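Local coordinates for YerB protein (Bacillus subtilis, PDB 2PSB) that is of unknown function but is a putative membrane lipoprotein that interacts with the DNA helicase PcrA, at residues N230-E235 and I266-K271; V234-H239 and I295-D300; K256-Q261 and P299-A304. One frame throughout, in Å; residues are numbered along the deposited sequence.

Interaction 1: residues N230-E235 and I266-K271; sequences NIFIVE and IETDWK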
ATOM      1  N   ASN A 230       9.220  -2.584   8.411  1.00 31.82           N
ATOM      2  CA  ASN A 230       8.108  -2.479   9.357  1.00 30.80           C
ATOM      3  C   ASN A 230       6.868  -3.215   8.853  1.00 30.31           C
ATOM      4  O   ASN A 230       6.494  -3.088   7.684  1.00 32.37           O
ATOM      5  CB  ASN A 230       7.703  -1.008   9.612  1.00 31.44           C
ATOM      6  CG  ASN A 230       8.894  -0.090   9.869  1.00 30.85           C
ATOM      7  OD1 ASN A 230       9.601   0.296   8.944  1.00 32.65           O
ATOM      8  ND2 ASN A 230       9.111   0.262  11.126  1.00 28.49           N
ATOM      9  N   ILE A 231       6.244  -4.000   9.727  1.00 28.31           N
ATOM     10  CA  ILE A 231       5.018  -4.695   9.378  1.00 27.76           C
ATOM     11  C   ILE A 231       4.004  -4.140  10.382  1.00 30.28           C
ATOM     12  O   ILE A 231       4.140  -4.315  11.605  1.00 30.55           O
ATOM     13  CB  ILE A 231       5.085  -6.234   9.554  1.00 28.54           C
ATOM     14  CG1 ILE A 231       6.386  -6.817   8.979  1.00 28.80           C
ATOM     15  CG2 ILE A 231       3.869  -6.853   8.871  1.00 26.33           C
ATOM     16  CD1 ILE A 231       6.620  -6.579   7.498  1.00 27.69           C
ATOM     17  N   PHE A 232       2.986  -3.474   9.853  1.00 28.30           N
ATOM     18  CA  PHE A 232       1.968  -2.846  10.660  1.00 28.91           C
ATOM     19  C   PHE A 232       0.601  -3.460  10.369  1.00 31.31           C
ATOM     20  O   PHE A 232      -0.015  -3.163   9.338  1.00 33.51           O
ATOM     21  CB  PHE A 232       1.973  -1.350  10.351  1.00 27.46           C
ATOM     22  CG  PHE A 232       1.070  -0.536  11.228  1.00 27.42           C
ATOM     23  CD1 PHE A 232       0.614  -1.032  12.451  1.00 24.72           C
ATOM     24  CD2 PHE A 232       0.712   0.757  10.854  1.00 27.60           C
ATOM     25  CE1 PHE A 232      -0.182  -0.252  13.275  1.00 25.57           C
ATOM     26  CE2 PHE A 232      -0.086   1.544  11.678  1.00 28.46           C
ATOM     27  CZ  PHE A 232      -0.532   1.035  12.894  1.00 26.72           C
ATOM     28  N   ILE A 233       0.138  -4.316  11.277  1.00 31.75           N
ATOM     29  CA  ILE A 233      -1.148  -4.982  11.114  1.00 31.80           C
ATOM     30  C   ILE A 233      -2.198  -4.143  11.811  1.00 31.91           C
ATOM     31  O   ILE A 233      -2.122  -3.920  13.012  1.00 30.93           O
ATOM     32  CB  ILE A 233      -1.098  -6.426  11.707  1.00 33.83           C
ATOM     33  CG1 ILE A 233       0.015  -7.209  11.003  1.00 33.41           C
ATOM     34  CG2 ILE A 233      -2.455  -7.136  11.537  1.00 31.14           C
ATOM     35  CD1 ILE A 233       0.301  -8.571  11.587  1.00 38.60           C
ATOM     36  N   VAL A 234      -3.167  -3.662  11.036  1.00 32.33           N
ATOM     37  CA  VAL A 234      -4.227  -2.810  11.558  1.00 32.74           C
ATOM     38  C   VAL A 234      -5.614  -3.458  11.539  1.00 34.81           C
ATOM     39  O   VAL A 234      -6.033  -4.011  10.525  1.00 33.77           O
ATOM     40  CB  VAL A 234      -4.245  -1.476  10.766  1.00 33.09           C
ATOM     41  CG1 VAL A 234      -5.482  -0.665  11.085  1.00 33.47           C
ATOM     42  CG2 VAL A 234      -2.995  -0.668  11.109  1.00 33.77           C
ATOM     43  N   GLU A 235      -6.316  -3.389  12.671  1.00 36.33           N
ATOM     44  CA  GLU A 235      -7.658  -3.960  12.784  1.00 35.83           C
ATOM     45  C   GLU A 235      -8.699  -2.878  12.601  1.00 36.66           C
ATOM     46  O   GLU A 235      -8.842  -1.994  13.438  1.00 37.38           O
ATOM     47  CB  GLU A 235      -7.869  -4.617  14.149  1.00 36.05           C
ATOM     48  CG  GLU A 235      -9.213  -5.342  14.263  1.00 36.43           C
ATOM     49  CD  GLU A 235      -9.369  -6.116  15.563  1.00 38.48           C
ATOM     50  OE1 GLU A 235      -9.533  -5.485  16.632  1.00 38.75           O
ATOM     51  OE2 GLU A 235      -9.320  -7.365  15.519  1.00 33.97           O
ATOM     52  N   ILE A 266       5.049  -5.790  18.804  1.00 44.34           N
ATOM     53  CA  ILE A 266       4.534  -4.822  19.762  1.00 41.12           C
ATOM     54  C   ILE A 266       3.030  -4.776  19.644  1.00 40.81           C
ATOM     55  O   ILE A 266       2.498  -4.568  18.553  1.00 42.26           O
ATOM     56  CB  ILE A 266       5.064  -3.403  19.478  1.00 39.01           C
ATOM     57  CG1 ILE A 266       6.590  -3.395  19.501  1.00 39.57           C
ATOM     58  CG2 ILE A 266       4.508  -2.425  20.498  1.00 36.64           C
ATOM     59  CD1 ILE A 266       7.198  -2.074  19.073  1.00 36.08           C
ATOM     60  N   GLU A 267       2.340  -4.986  20.757  1.00 40.25           N
ATOM     61  CA  GLU A 267       0.888  -4.921  20.731  1.00 41.72           C
ATOM     62  C   GLU A 267       0.553  -3.445  20.756  1.00 39.96           C
ATOM     63  O   GLU A 267       1.133  -2.686  21.527  1.00 39.88           O
ATOM     64  CB  GLU A 267       0.282  -5.622  21.946  1.00 43.12           C
ATOM     65  CG  GLU A 267      -0.250  -7.012  21.652  1.00 46.57           C
ATOM     66  CD  GLU A 267      -1.117  -7.550  22.780  1.00 50.38           C
ATOM     67  OE1 GLU A 267      -0.557  -8.002  23.807  1.00 49.33           O
ATOM     68  OE2 GLU A 267      -2.360  -7.501  22.640  1.00 50.29           O
ATOM     69  N   THR A 268      -0.375  -3.018  19.916  1.00 39.01           N
ATOM     70  CA  THR A 268      -0.689  -1.602  19.899  1.00 38.59           C
ATOM     71  C   THR A 268      -2.103  -1.282  19.475  1.00 37.34           C
ATOM     72  O   THR A 268      -2.910  -2.167  19.200  1.00 36.68           O
ATOM     73  CB  THR A 268       0.277  -0.847  18.958  1.00 38.42           C
ATOM     74  OG1 THR A 268       0.094   0.564  19.120  1.00 45.72           O
ATOM     75  CG2 THR A 268       0.008  -1.210  17.511  1.00 34.41           C
ATOM     76  N   ASP A 269      -2.389   0.013  19.463  1.00 39.08           N
ATOM     77  CA  ASP A 269      -3.667   0.538  19.028  1.00 40.18           C
ATOM     78  C   ASP A 269      -3.288   1.404  17.844  1.00 39.67           C
ATOM     79  O   ASP A 269      -2.137   1.400  17.407  1.00 38.82           O
ATOM     80  CB  ASP A 269      -4.308   1.406  20.115  1.00 42.38           C
ATOM     81  CG  ASP A 269      -4.800   0.591  21.297  1.00 44.11           C
ATOM     82  OD1 ASP A 269      -5.739  -0.211  21.112  1.00 45.90           O
ATOM     83  OD2 ASP A 269      -4.243   0.750  22.400  1.00 43.63           O
ATOM     84  N   TRP A 270      -4.260   2.134  17.321  1.00 40.22           N
ATOM     85  CA  TRP A 270      -4.023   3.029  16.200  1.00 39.60           C
ATOM     86  C   TRP A 270      -5.144   4.054  16.122  1.00 40.16           C
ATOM     87  O   TRP A 270      -6.312   3.741  16.361  1.00 41.66           O
ATOM     88  CB  TRP A 270      -3.933   2.258  14.877  1.00 36.85           C
ATOM     89  CG  TRP A 270      -5.205   1.582  14.462  1.00 35.50           C
ATOM     90  CD1 TRP A 270      -5.572   0.291  14.721  1.00 34.41           C
ATOM     91  CD2 TRP A 270      -6.300   2.174  13.752  1.00 34.47           C
ATOM     92  NE1 TRP A 270      -6.826   0.047  14.223  1.00 34.41           N
ATOM     93  CE2 TRP A 270      -7.299   1.186  13.627  1.00 34.04           C
ATOM     94  CE3 TRP A 270      -6.538   3.447  13.215  1.00 33.25           C
ATOM     95  CZ2 TRP A 270      -8.520   1.430  12.983  1.00 34.47           C
ATOM     96  CZ3 TRP A 270      -7.754   3.687  12.574  1.00 30.35           C
ATOM     97  CH2 TRP A 270      -8.727   2.686  12.468  1.00 32.01           C
ATOM     98  N   LYS A 271      -4.768   5.285  15.812  1.00 40.51           N
ATOM     99  CA  LYS A 271      -5.727   6.364  15.670  1.00 40.70           C
ATOM    100  C   LYS A 271      -5.441   6.974  14.311  1.00 40.29           C
ATOM    101  O   LYS A 271      -4.362   6.766  13.740  1.00 37.07           O
ATOM    102  CB  LYS A 271      -5.512   7.450  16.729  1.00 42.99           C
ATOM    103  CG  LYS A 271      -5.931   7.116  18.157  1.00 45.81           C
ATOM    104  CD  LYS A 271      -5.606   8.306  19.072  1.00 47.11           C
ATOM    105  CE  LYS A 271      -5.786   7.982  20.563  1.00 49.24           C
ATOM    106  NZ  LYS A 271      -7.206   7.782  20.963  1.00 48.57           N
TER
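Trp-270 reaches across to Glu-235 and Val-234, joining strands 230-235 and 266-271 chiefly through side chains, with a single hydrogen bond between them. That bond runs from the indole NE1 of Trp-270 to the backbone O of Glu-235, 3.0 Å away, with an N-H...O angle of 144°. The oxygen lies at the ring edge, near the plane of the indole, whereas NE1 stands above the carbonyl plane instead of on a lone pair. Tryptophan suits the place because it can fill an apolar interior and still carry one N-H to a main-chain acceptor.

The second interaction is a CH-pi contact. Val-234 CG1 sits over one face of the indole, 3.6 Å from the centroid of the five-membered ring of Trp-270. Val-234 turns CG1 anti to its own N (chi1 169°), which leaves CG2 to cover the centre of the Phe-232 ring. The branched valine thus serves two aromatic rings with its two methyls.

Looser apolar packing completes the contact. Phe-232 CZ meets Trp-270 CB at 4.1 Å, and Phe-232 CE1 approaches Thr-268 CG2 at 4.3 Å, a methyl well suited to an aromatic neighbour. Ile-277 touches both Val-234 and Trp-270, extending the cluster.

The axes approach to 7.8 Å and cross at 64°, too far apart and too steep for strand pairing. Strand 255-261 pairs antiparallel with both. Second-neighbour strands meeting chiefly through side chains are consistent with a sheet that twists or curls here, through the antiparallel meander 255-261, 264-273 and 276-281.

Interaction 2: residues V234-H239 and I295-D300; sequences VEASHH and INIVPD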
ATOM      1  N   VAL A 234      -3.167  -3.662  11.036  1.00 32.33           N
ATOM      2  CA  VAL A 234      -4.227  -2.810  11.558  1.00 32.74           C
ATOM      3  C   VAL A 234      -5.614  -3.458  11.539  1.00 34.81           C
ATOM      4  O   VAL A 234      -6.033  -4.011  10.525  1.00 33.77           O
ATOM      5  CB  VAL A 234      -4.245  -1.476  10.766  1.00 33.09           C
ATOM      6  CG1 VAL A 234      -5.482  -0.665  11.085  1.00 33.47           C
ATOM      7  CG2 VAL A 234      -2.995  -0.668  11.109  1.00 33.77           C
ATOM      8  N   GLU A 235      -6.316  -3.389  12.671  1.00 36.33           N
ATOM      9  CA  GLU A 235      -7.658  -3.960  12.784  1.00 35.83           C
ATOM     10  C   GLU A 235      -8.699  -2.878  12.601  1.00 36.66           C
ATOM     11  O   GLU A 235      -8.842  -1.994  13.438  1.00 37.38           O
ATOM     12  CB  GLU A 235      -7.869  -4.617  14.149  1.00 36.05           C
ATOM     13  CG  GLU A 235      -9.213  -5.342  14.263  1.00 36.43           C
ATOM     14  CD  GLU A 235      -9.369  -6.116  15.563  1.00 38.48           C
ATOM     15  OE1 GLU A 235      -9.533  -5.485  16.632  1.00 38.75           O
ATOM     16  OE2 GLU A 235      -9.320  -7.365  15.519  1.00 33.97           O
ATOM     17  N   ALA A 236      -9.444  -2.968  11.510  1.00 38.41           N
ATOM     18  CA  ALA A 236     -10.461  -1.976  11.193  1.00 38.86           C
ATOM     19  C   ALA A 236     -11.794  -2.640  10.876  1.00 39.68           C
ATOM     20  O   ALA A 236     -11.833  -3.704  10.258  1.00 39.07           O
ATOM     21  CB  ALA A 236      -9.997  -1.140  10.007  1.00 35.76           C
ATOM     22  N   SER A 237     -12.884  -1.996  11.289  1.00 40.19           N
ATOM     23  CA  SER A 237     -14.218  -2.527  11.056  1.00 42.25           C
ATOM     24  C   SER A 237     -14.593  -2.545   9.588  1.00 43.88           C
ATOM     25  O   SER A 237     -14.585  -1.511   8.917  1.00 45.58           O
ATOM     26  CB  SER A 237     -15.264  -1.712  11.809  1.00 40.89           C
ATOM     27  OG  SER A 237     -14.968  -1.657  13.187  1.00 44.44           O
ATOM     28  N   HIS A 238     -14.914  -3.737   9.098  1.00 43.76           N
ATOM     29  CA  HIS A 238     -15.341  -3.922   7.725  1.00 45.26           C
ATOM     30  C   HIS A 238     -16.861  -4.004   7.823  1.00 48.23           C
ATOM     31  O   HIS A 238     -17.390  -4.748   8.650  1.00 47.11           O
ATOM     32  CB  HIS A 238     -14.764  -5.222   7.158  1.00 42.70           C
ATOM     33  CG  HIS A 238     -13.291  -5.166   6.898  1.00 43.56           C
ATOM     34  ND1 HIS A 238     -12.386  -4.681   7.820  1.00 40.49           N
ATOM     35  CD2 HIS A 238     -12.562  -5.528   5.815  1.00 42.85           C
ATOM     36  CE1 HIS A 238     -11.169  -4.741   7.316  1.00 41.54           C
ATOM     37  NE2 HIS A 238     -11.246  -5.251   6.098  1.00 42.58           N
ATOM     38  N   HIS A 239     -17.556  -3.224   6.999  1.00 50.35           N
ATOM     39  CA  HIS A 239     -19.016  -3.198   7.010  1.00 52.87           C
ATOM     40  C   HIS A 239     -19.569  -3.186   5.590  1.00 54.46           C
ATOM     41  O   HIS A 239     -18.959  -2.617   4.691  1.00 55.08           O
ATOM     42  CB  HIS A 239     -19.507  -1.945   7.734  1.00 54.15           C
ATOM     43  CG  HIS A 239     -19.216  -1.937   9.203  1.00 57.43           C
ATOM     44  ND1 HIS A 239     -18.889  -0.786   9.889  1.00 58.19           N
ATOM     45  CD2 HIS A 239     -19.232  -2.932  10.124  1.00 59.02           C
ATOM     46  CE1 HIS A 239     -18.714  -1.073  11.167  1.00 60.47           C
ATOM     47  NE2 HIS A 239     -18.916  -2.367  11.337  1.00 60.65           N
ATOM     48  N   ILE A 295       1.757  -2.237   5.447  1.00 26.77           N
ATOM     49  CA  ILE A 295       0.597  -2.190   6.328  1.00 26.70           C
ATOM     50  C   ILE A 295      -0.451  -3.184   5.862  1.00 27.79           C
ATOM     51  O   ILE A 295      -0.858  -3.187   4.690  1.00 26.67           O
ATOM     52  CB  ILE A 295      -0.038  -0.772   6.356  1.00 26.82           C
ATOM     53  CG1 ILE A 295       1.010   0.254   6.796  1.00 27.33           C
ATOM     54  CG2 ILE A 295      -1.248  -0.753   7.300  1.00 30.77           C
ATOM     55  CD1 ILE A 295       0.469   1.609   7.066  1.00 28.97           C
ATOM     56  N   ASN A 296      -0.874  -4.038   6.788  1.00 27.53           N
ATOM     57  CA  ASN A 296      -1.899  -5.032   6.511  1.00 27.84           C
ATOM     58  C   ASN A 296      -3.153  -4.736   7.291  1.00 27.20           C
ATOM     59  O   ASN A 296      -3.165  -4.836   8.516  1.00 28.65           O
ATOM     60  CB  ASN A 296      -1.419  -6.423   6.897  1.00 27.72           C
ATOM     61  CG  ASN A 296      -0.752  -7.124   5.769  1.00 25.28           C
ATOM     62  OD1 ASN A 296      -1.415  -7.683   4.897  1.00 24.03           O
ATOM     63  ND2 ASN A 296       0.565  -7.093   5.756  1.00 22.30           N
ATOM     64  N   ILE A 297      -4.211  -4.356   6.593  1.00 25.28           N
ATOM     65  CA  ILE A 297      -5.458  -4.083   7.274  1.00 24.08           C
ATOM     66  C   ILE A 297      -6.269  -5.380   7.325  1.00 25.94           C
ATOM     67  O   ILE A 297      -6.449  -6.069   6.312  1.00 23.68           O
ATOM     68  CB  ILE A 297      -6.236  -2.970   6.555  1.00 22.94           C
ATOM     69  CG1 ILE A 297      -5.527  -1.631   6.797  1.00 18.98           C
ATOM     70  CG2 ILE A 297      -7.697  -2.926   7.054  1.00 21.10           C
ATOM     71  CD1 ILE A 297      -5.893  -0.536   5.792  1.00 18.97           C
ATOM     72  N   VAL A 298      -6.734  -5.717   8.521  1.00 27.28           N
ATOM     73  CA  VAL A 298      -7.519  -6.933   8.725  1.00 29.53           C
ATOM     74  C   VAL A 298      -8.795  -6.629   9.499  1.00 31.20           C
ATOM     75  O   VAL A 298      -8.829  -5.706  10.306  1.00 31.27           O
ATOM     76  CB  VAL A 298      -6.713  -7.990   9.543  1.00 28.96           C
ATOM     77  CG1 VAL A 298      -5.356  -8.219   8.904  1.00 27.50           C
ATOM     78  CG2 VAL A 298      -6.557  -7.526  10.988  1.00 25.86           C
ATOM     79  N   PRO A 299      -9.870  -7.390   9.246  1.00 32.95           N
ATOM     80  CA  PRO A 299     -11.120  -7.150   9.978  1.00 36.27           C
ATOM     81  C   PRO A 299     -11.108  -7.807  11.366  1.00 37.23           C
ATOM     82  O   PRO A 299     -11.996  -7.573  12.173  1.00 37.91           O
ATOM     83  CB  PRO A 299     -12.187  -7.731   9.051  1.00 37.27           C
ATOM     84  CG  PRO A 299     -11.455  -8.816   8.329  1.00 37.54           C
ATOM     85  CD  PRO A 299     -10.108  -8.205   8.046  1.00 33.86           C
ATOM     86  N   ASP A 300     -10.088  -8.619  11.637  1.00 40.32           N
ATOM     87  CA  ASP A 300      -9.956  -9.294  12.925  1.00 42.27           C
ATOM     88  C   ASP A 300      -8.491  -9.574  13.237  1.00 44.69           C
ATOM     89  O   ASP A 300      -7.837 -10.371  12.566  1.00 44.48           O
ATOM     90  CB  ASP A 300     -10.742 -10.609  12.927  1.00 44.31           C
ATOM     91  CG  ASP A 300     -10.705 -11.318  14.275  1.00 46.15           C
ATOM     92  OD1 ASP A 300     -11.311 -12.399  14.384  1.00 46.75           O
ATOM     93  OD2 ASP A 300     -10.073 -10.809  15.223  1.00 48.03           O
TER
HETATM   94  O   HOH W   1      -9.134  -5.590   4.819  1.00 37.10           O
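Val-234 pairs with Ile-297 and Glu-235 with Val-298 as parallel strands. Here the contact is tight: Val-234 N donates to Asn-296 O (2.8 Å), Val-298 N to Val-234 O (2.7 Å), and Ala-236 N to Val-298 O (3.1 Å). Compact apolar residues suit this buried ground; Ala-236 CB meets Ile-297 CG2 at 4.1 Å, and Val-234 lies alongside Ile-295, pointing the same way.

Beyond the paired residues the contact opens toward solvent. His-238 lays one ring face against Pro-299, whose CB is 3.5 Å from the ring centroid, while ND1 donates to Ala-236 O (2.7 Å) with the oxygen in the ring plane, fixing the ring's rotation. A water joins NE2 to Ile-297 O. Were His-238 replaced by alanine, Pro-299 CB would probably lose its aromatic platform and Ala-236 O its imidazole donor. Glu-235, extended with CG anti to N (chi1 -175°), brings OE2 to 3.5 Å from Asp-300 OD2; the two like charges probably repel, though Leu-301 N lies close to OE2, in a bond modelled too short to be sure of.

Strand 293-298 runs between parallel neighbours 230-240 and 54-59, while 247-250 and 255-261 pair antiparallel with strand 230-240.

Interaction 3: residues K256-Q261 and P299-A304; sequences KGLLFQ and PDLDAA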
ATOM      1  N   LYS A 256      -7.199  -1.446  17.426  1.00 41.06           N
ATOM      2  CA  LYS A 256      -5.971  -2.127  17.813  1.00 40.29           C
ATOM      3  C   LYS A 256      -5.136  -2.649  16.651  1.00 39.20           C
ATOM      4  O   LYS A 256      -5.604  -2.724  15.514  1.00 38.44           O
ATOM      5  CB  LYS A 256      -6.306  -3.275  18.761  1.00 43.03           C
ATOM      6  CG  LYS A 256      -7.434  -4.163  18.276  1.00 44.52           C
ATOM      7  CD  LYS A 256      -7.878  -5.132  19.369  1.00 48.45           C
ATOM      8  CE  LYS A 256      -8.490  -4.408  20.563  1.00 47.75           C
ATOM      9  NZ  LYS A 256      -7.568  -3.415  21.199  1.00 48.40           N
ATOM     10  N   GLY A 257      -3.894  -3.015  16.953  1.00 37.35           N
ATOM     11  CA  GLY A 257      -3.013  -3.524  15.924  1.00 37.90           C
ATOM     12  C   GLY A 257      -1.713  -4.070  16.466  1.00 36.90           C
ATOM     13  O   GLY A 257      -1.461  -4.014  17.663  1.00 37.55           O
ATOM     14  N   LEU A 258      -0.893  -4.596  15.563  1.00 36.53           N
ATOM     15  CA  LEU A 258       0.400  -5.180  15.883  1.00 34.26           C
ATOM     16  C   LEU A 258       1.485  -4.525  15.049  1.00 33.34           C
ATOM     17  O   LEU A 258       1.295  -4.253  13.871  1.00 34.20           O
ATOM     18  CB  LEU A 258       0.383  -6.680  15.583  1.00 34.01           C
ATOM     19  CG  LEU A 258      -0.277  -7.656  16.560  1.00 35.23           C
ATOM     20  CD1 LEU A 258      -1.278  -6.966  17.481  1.00 35.55           C
ATOM     21  CD2 LEU A 258      -0.934  -8.731  15.749  1.00 32.51           C
ATOM     22  N   LEU A 259       2.638  -4.302  15.657  1.00 33.43           N
ATOM     23  CA  LEU A 259       3.750  -3.683  14.960  1.00 31.63           C
ATOM     24  C   LEU A 259       4.990  -4.560  15.068  1.00 32.66           C
ATOM     25  O   LEU A 259       5.456  -4.851  16.169  1.00 33.50           O
ATOM     26  CB  LEU A 259       4.022  -2.303  15.559  1.00 28.01           C
ATOM     27  CG  LEU A 259       5.107  -1.462  14.885  1.00 28.53           C
ATOM     28  CD1 LEU A 259       4.739  -1.173  13.402  1.00 24.89           C
ATOM     29  CD2 LEU A 259       5.260  -0.167  15.662  1.00 26.12           C
ATOM     30  N   PHE A 260       5.510  -4.983  13.915  1.00 33.55           N
ATOM     31  CA  PHE A 260       6.696  -5.831  13.855  1.00 32.33           C
ATOM     32  C   PHE A 260       7.865  -5.115  13.210  1.00 33.55           C
ATOM     33  O   PHE A 260       7.803  -4.722  12.038  1.00 31.33           O
ATOM     34  CB  PHE A 260       6.438  -7.101  13.043  1.00 32.40           C
ATOM     35  CG  PHE A 260       5.302  -7.930  13.546  1.00 33.45           C
ATOM     36  CD1 PHE A 260       3.989  -7.538  13.328  1.00 33.93           C
ATOM     37  CD2 PHE A 260       5.549  -9.120  14.239  1.00 34.46           C
ATOM     38  CE1 PHE A 260       2.929  -8.316  13.790  1.00 33.94           C
ATOM     39  CE2 PHE A 260       4.497  -9.902  14.704  1.00 33.40           C
ATOM     40  CZ  PHE A 260       3.185  -9.500  14.480  1.00 33.85           C
ATOM     41  N   GLN A 261       8.937  -4.969  13.977  1.00 34.73           N
ATOM     42  CA  GLN A 261      10.151  -4.325  13.503  1.00 37.98           C
ATOM     43  C   GLN A 261      11.329  -4.938  14.262  1.00 39.99           C
ATOM     44  O   GLN A 261      11.215  -5.240  15.448  1.00 42.20           O
ATOM     45  CB  GLN A 261      10.064  -2.808  13.735  1.00 36.97           C
ATOM     46  CG  GLN A 261       9.201  -2.425  14.916  1.00 37.16           C
ATOM     47  CD  GLN A 261       9.171  -0.927  15.189  1.00 37.21           C
ATOM     48  OE1 GLN A 261       8.850  -0.116  14.316  1.00 36.16           O
ATOM     49  NE2 GLN A 261       9.494  -0.557  16.417  1.00 38.58           N
ATOM     50  N   PRO A 299      -9.870  -7.390   9.246  1.00 32.95           N
ATOM     51  CA  PRO A 299     -11.120  -7.150   9.978  1.00 36.27           C
ATOM     52  C   PRO A 299     -11.108  -7.807  11.366  1.00 37.23           C
ATOM     53  O   PRO A 299     -11.996  -7.573  12.173  1.00 37.91           O
ATOM     54  CB  PRO A 299     -12.187  -7.731   9.051  1.00 37.27           C
ATOM     55  CG  PRO A 299     -11.455  -8.816   8.329  1.00 37.54           C
ATOM     56  CD  PRO A 299     -10.108  -8.205   8.046  1.00 33.86           C
ATOM     57  N   ASP A 300     -10.088  -8.619  11.637  1.00 40.32           N
ATOM     58  CA  ASP A 300      -9.956  -9.294  12.925  1.00 42.27           C
ATOM     59  C   ASP A 300      -8.491  -9.574  13.237  1.00 44.69           C
ATOM     60  O   ASP A 300      -7.837 -10.371  12.566  1.00 44.48           O
ATOM     61  CB  ASP A 300     -10.742 -10.609  12.927  1.00 44.31           C
ATOM     62  CG  ASP A 300     -10.705 -11.318  14.275  1.00 46.15           C
ATOM     63  OD1 ASP A 300     -11.311 -12.399  14.384  1.00 46.75           O
ATOM     64  OD2 ASP A 300     -10.073 -10.809  15.223  1.00 48.03           O
ATOM     65  N   LEU A 301      -7.986  -8.915  14.271  1.00 47.85           N
ATOM     66  CA  LEU A 301      -6.598  -9.064  14.691  1.00 50.40           C
ATOM     67  C   LEU A 301      -6.255 -10.537  14.911  1.00 52.02           C
ATOM     68  O   LEU A 301      -5.094 -10.898  15.099  1.00 53.85           O
ATOM     69  CB  LEU A 301      -6.371  -8.252  15.974  1.00 49.69           C
ATOM     70  CG  LEU A 301      -4.997  -7.628  16.227  1.00 50.88           C
ATOM     71  CD1 LEU A 301      -4.043  -8.688  16.716  1.00 53.69           C
ATOM     72  CD2 LEU A 301      -4.479  -6.964  14.955  1.00 50.68           C
ATOM     73  N   ASP A 302      -7.277 -11.385  14.871  1.00 53.10           N
ATOM     74  CA  ASP A 302      -7.107 -12.818  15.067  1.00 55.11           C
ATOM     75  C   ASP A 302      -6.519 -13.457  13.813  1.00 55.56           C
ATOM     76  O   ASP A 302      -5.966 -14.555  13.863  1.00 55.90           O
ATOM     77  CB  ASP A 302      -8.459 -13.461  15.383  1.00 56.95           C
ATOM     78  CG  ASP A 302      -8.366 -14.519  16.464  1.00 59.02           C
ATOM     79  OD1 ASP A 302      -9.332 -15.304  16.599  1.00 61.80           O
ATOM     80  OD2 ASP A 302      -7.339 -14.563  17.180  1.00 57.01           O
ATOM     81  N   ALA A 303      -6.649 -12.761  12.688  1.00 56.02           N
ATOM     82  CA  ALA A 303      -6.130 -13.253  11.419  1.00 54.75           C
ATOM     83  C   ALA A 303      -4.612 -13.341  11.449  1.00 54.47           C
ATOM     84  O   ALA A 303      -4.012 -14.041  10.640  1.00 54.99           O
ATOM     85  CB  ALA A 303      -6.572 -12.345  10.294  1.00 54.99           C
ATOM     86  N   ALA A 304      -3.995 -12.628  12.385  1.00 54.86           N
ATOM     87  CA  ALA A 304      -2.544 -12.628  12.514  1.00 55.62           C
ATOM     88  C   ALA A 304      -2.077 -13.657  13.540  1.00 56.18           C
ATOM     89  O   ALA A 304      -2.779 -13.941  14.513  1.00 56.25           O
ATOM     90  CB  ALA A 304      -2.058 -11.239  12.910  1.00 56.43           C
TER
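Leu-258 of strand 256-261 packs against Leu-301 in the loop that leaves strand 293-298 and enters strand 304-307, a loop that begins with geometry fitting an Asx turn. In that turn Asp-300 OD2 accepts from Asp-302 N, although the position of this nitrogen is somewhat doubtful. Aspartate suits the spot because its short carboxylate can fold back onto the main chain that follows.

Main-chain bonding shapes the loop further. Ala-303 N donates to Asp-300 O at 2.7 Å, and a weak bond links Ala-304 N to Leu-301 O. No hydrogen bond joins the loop to strand 256-261.

What holds the two segments together is apolar packing. The two leucines cross obliquely, and Leu-301 CD1 comes up to both methyls of Leu-258, lying 3.3 Å from CD1 and from CD2 of that residue. Both distances are tighter than usual van der Waals contact. Strain is also suggested by Leu-258, whose chi2 of 21° is nearly eclipsed. Branched leucines let two methyls straddle a third, while the small Ala-304 lets its backbone come near, its CB 4.0 Å from Leu-258 CD2.

Gly-257 contributes only main chain, and a side chain there would point away from the loop. Leu-301 CD2 rests against the bare main chain, 3.9 Å from Gly-257 CA.

All three contacts lie on the same side of the chain's centre. Centre to centre, interactions 1 and 2 are about 10 Å apart, 1 and 3 about 6 Å, and 2 and 3 about 8 Å. Strand 230-240 supplies the first segment of interactions 1 and 2, which share Val-234 and Glu-235; interactions 2 and 3 share Pro-299 and Asp-300. Along the chain the segments come as 230-239, 256-261, 266-271 and 295-304, so interactions 1 and 3 interleave. Glu-235 belongs to the first two and probably hydrogen-bonds Leu-301 of the third. Together they tie the strands around 230-240 to the loop leading into strand 304-307, an edge of the separate six-stranded antiparallel sheet.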